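Local coordinates for protein probable methyltransferase (Bordetella pertussis, PDB 3KTY) that probably transfers methyl groups from S-adenosyl-L-methionine to RNA, as a TrmH-family enzyme of which this chain is the SPOUT methyltransferase domain, at residues Ile123-Glu128 against Leu155-Ala160. Residues are numbered along the deposited sequence; the frame is centred on the assembly and turned at random.
Sequences IVLGTE and LNVAQA
Where strand 121-125 runs out of the parallel sheet into the loop G126-E128, L125 and T127 meet V157, on the first turn of the C-terminal helix 157-172. V157 does most of the work, and its two methyls divide it. CG1 lies 3.6 Å from L125 CD2, the two side chains passing side by side, each pointing toward the other's backbone. CG2 reaches the loop, 3.7 Å from T127 CA, and the carbonyl oxygen G126 O sits 3.6 Å from V157 CG1 and is equally near CG2. The rotation of V157 explains this fork: CG1 is anti to the backbone N (chi1 178°), which sends CG1 to the strand end and CG2 to the loop that follows it. L125 CD2 also packs on A160 CB at 4.0 Å, so one leucine methyl bridges V157 and A160 on the face of the helix turned to the sheet; beyond it L125 touches L161. No hydrogen bond crosses the contact; it is held by van der Waals packing alone. Polar bonds sit at the two ends instead. L125 O accepts from T16 OG1, while N156 is the N-cap of the helix and forms a capping box with Q159, N156 N giving a weak bond to Q159 OE1. That oxygen also bonds R29 of the second subunit, and N156 ND2 bonds N23, which ties the helix start to helix 21-33 and to the dimer interface. G126-E128 and the L155-N156 lead-in to the helix probably belong to SpoU motifs 2 and 3, whose loops in relatives lie at the trefoil knot and line the S-adenosyl-L-methionine pocket.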
ATOM      1  N   ILE A 123       1.301  -8.302  13.625  1.00 35.45           N
ATOM      2  CA  ILE A 123       1.960  -8.558  12.363  1.00 27.79           C
ATOM      3  C   ILE A 123       3.443  -8.393  12.544  1.00 25.52           C
ATOM      4  O   ILE A 123       3.890  -7.357  13.007  1.00 29.71           O
ATOM      5  CB  ILE A 123       1.525  -7.534  11.328  1.00 36.70           C
ATOM      6  CG1 ILE A 123       0.003  -7.543  11.235  1.00 38.49           C
ATOM      7  CG2 ILE A 123       2.100  -7.916   9.941  1.00 41.11           C
ATOM      8  CD1 ILE A 123      -0.532  -8.880  10.799  1.00 33.17           C
ATOM      9  N   VAL A 124       4.198  -9.409  12.157  1.00 26.44           N
ATOM     10  CA  VAL A 124       5.649  -9.440  12.327  1.00 27.57           C
ATOM     11  C   VAL A 124       6.441  -9.407  11.020  1.00 33.89           C
ATOM     12  O   VAL A 124       6.363 -10.334  10.213  1.00 34.05           O
ATOM     13  CB  VAL A 124       6.057 -10.740  13.089  1.00 33.88           C
ATOM     14  CG1 VAL A 124       7.579 -10.769  13.391  1.00 29.13           C
ATOM     15  CG2 VAL A 124       5.244 -10.892  14.377  1.00 22.35           C
ATOM     16  N   LEU A 125       7.235  -8.361  10.831  1.00 37.54           N
ATOM     17  CA  LEU A 125       8.067  -8.208   9.623  1.00 42.88           C
ATOM     18  C   LEU A 125       9.569  -8.243   9.851  1.00 38.98           C
ATOM     19  O   LEU A 125      10.081  -7.606  10.776  1.00 38.26           O
ATOM     20  CB  LEU A 125       7.826  -6.850   9.012  1.00 43.96           C
ATOM     21  CG  LEU A 125       6.410  -6.506   8.624  1.00 57.51           C
ATOM     22  CD1 LEU A 125       5.721  -5.862   9.822  1.00 55.77           C
ATOM     23  CD2 LEU A 125       6.460  -5.561   7.394  1.00 39.68           C
ATOM     24  N   GLY A 126      10.271  -8.924   8.958  1.00 40.08           N
ATOM     25  CA  GLY A 126      11.722  -8.825   8.878  1.00 43.61           C
ATOM     26  C   GLY A 126      12.138  -7.665   7.993  1.00 52.60           C
ATOM     27  O   GLY A 126      11.332  -6.813   7.689  1.00 59.42           O
ATOM     28  N   THR A 127      13.393  -7.607   7.584  1.00 65.50           N
ATOM     29  CA  THR A 127      13.772  -6.648   6.551  1.00 78.70           C
ATOM     30  C   THR A 127      14.463  -7.399   5.418  1.00 85.15           C
ATOM     31  O   THR A 127      14.833  -8.565   5.590  1.00 87.26           O
ATOM     32  CB  THR A 127      14.668  -5.528   7.093  1.00 87.22           C
ATOM     33  OG1 THR A 127      15.870  -6.101   7.617  1.00 95.16           O
ATOM     34  CG2 THR A 127      13.946  -4.753   8.198  1.00 84.37           C
ATOM     35  N   GLU A 128      14.620  -6.733   4.272  1.00 92.38           N
ATOM     36  CA  GLU A 128      15.115  -7.366   3.034  1.00102.14           C
ATOM     37  C   GLU A 128      16.277  -8.324   3.300  1.00 99.44           C
ATOM     38  O   GLU A 128      16.283  -9.478   2.842  1.00 90.85           O
ATOM     39  CB  GLU A 128      15.544  -6.294   2.030  1.00117.79           C
ATOM     40  CG  GLU A 128      14.398  -5.446   1.500  1.00129.41           C
ATOM     41  CD  GLU A 128      14.872  -4.350   0.563  1.00143.82           C
ATOM     42  OE1 GLU A 128      16.099  -4.131   0.475  1.00152.64           O
ATOM     43  OE2 GLU A 128      14.018  -3.707  -0.082  1.00143.87           O
ATOM     44  N   LEU A 155       9.611  -5.807  -2.058  1.00103.51           N
ATOM     45  CA  LEU A 155       9.194  -4.419  -1.896  1.00 91.52           C
ATOM     46  C   LEU A 155       9.530  -3.901  -0.502  1.00 67.25           C
ATOM     47  O   LEU A 155       9.527  -4.658   0.469  1.00 71.17           O
ATOM     48  CB  LEU A 155       7.692  -4.277  -2.162  1.00 94.38           C
ATOM     49  CG  LEU A 155       6.822  -5.480  -1.797  1.00 89.09           C
ATOM     50  CD1 LEU A 155       7.395  -6.213  -0.594  1.00 89.42           C
ATOM     51  CD2 LEU A 155       5.388  -5.047  -1.533  1.00 80.57           C
ATOM     52  N   ASN A 156       9.821  -2.607  -0.411  1.00 54.92           N
ATOM     53  CA  ASN A 156      10.160  -1.986   0.863  1.00 60.38           C
ATOM     54  C   ASN A 156       9.309  -2.520   2.010  1.00 70.24           C
ATOM     55  O   ASN A 156       8.121  -2.791   1.839  1.00 72.86           O
ATOM     56  CB  ASN A 156      10.024  -0.465   0.771  1.00 67.55           C
ATOM     57  CG  ASN A 156      10.336   0.229   2.082  1.00 80.88           C
ATOM     58  OD1 ASN A 156       9.433   0.565   2.849  1.00 78.68           O
ATOM     59  ND2 ASN A 156      11.619   0.447   2.346  1.00 83.15           N
ATOM     60  N   VAL A 157       9.924  -2.667   3.178  1.00 60.28           N
ATOM     61  CA  VAL A 157       9.230  -3.164   4.345  1.00 51.47           C
ATOM     62  C   VAL A 157       8.130  -2.190   4.723  1.00 49.40           C
ATOM     63  O   VAL A 157       7.089  -2.575   5.227  1.00 48.58           O
ATOM     64  CB  VAL A 157      10.232  -3.354   5.521  1.00 64.88           C
ATOM     65  CG1 VAL A 157       9.544  -3.839   6.795  1.00 64.83           C
ATOM     66  CG2 VAL A 157      11.331  -4.318   5.111  1.00 71.52           C
ATOM     67  N   ALA A 158       8.321  -0.911   4.465  1.00 52.58           N
ATOM     68  CA  ALA A 158       7.257   0.013   4.834  1.00 54.79           C
ATOM     69  C   ALA A 158       6.051  -0.154   3.884  1.00 58.40           C
ATOM     70  O   ALA A 158       4.916   0.148   4.244  1.00 49.43           O
ATOM     71  CB  ALA A 158       7.761   1.448   4.853  1.00 46.03           C
ATOM     72  N   GLN A 159       6.316  -0.628   2.667  1.00 59.22           N
ATOM     73  CA  GLN A 159       5.267  -0.888   1.691  1.00 53.73           C
ATOM     74  C   GLN A 159       4.526  -2.164   2.064  1.00 48.01           C
ATOM     75  O   GLN A 159       3.297  -2.162   2.169  1.00 38.84           O
ATOM     76  CB  GLN A 159       5.872  -0.945   0.306  1.00 56.76           C
ATOM     77  CG  GLN A 159       6.417   0.430  -0.109  1.00 63.09           C
ATOM     78  CD  GLN A 159       7.499   0.364  -1.186  1.00 72.95           C
ATOM     79  OE1 GLN A 159       7.668  -0.666  -1.862  1.00 79.66           O
ATOM     80  NE2 GLN A 159       8.237   1.473  -1.355  1.00 70.62           N
ATOM     81  N   ALA A 160       5.278  -3.226   2.354  1.00 40.59           N
ATOM     82  CA  ALA A 160       4.692  -4.396   2.966  1.00 39.50           C
ATOM     83  C   ALA A 160       3.782  -3.973   4.121  1.00 35.63           C
ATOM     84  O   ALA A 160       2.624  -4.383   4.186  1.00 32.96           O
ATOM     85  CB  ALA A 160       5.731  -5.360   3.446  1.00 37.21           C
TER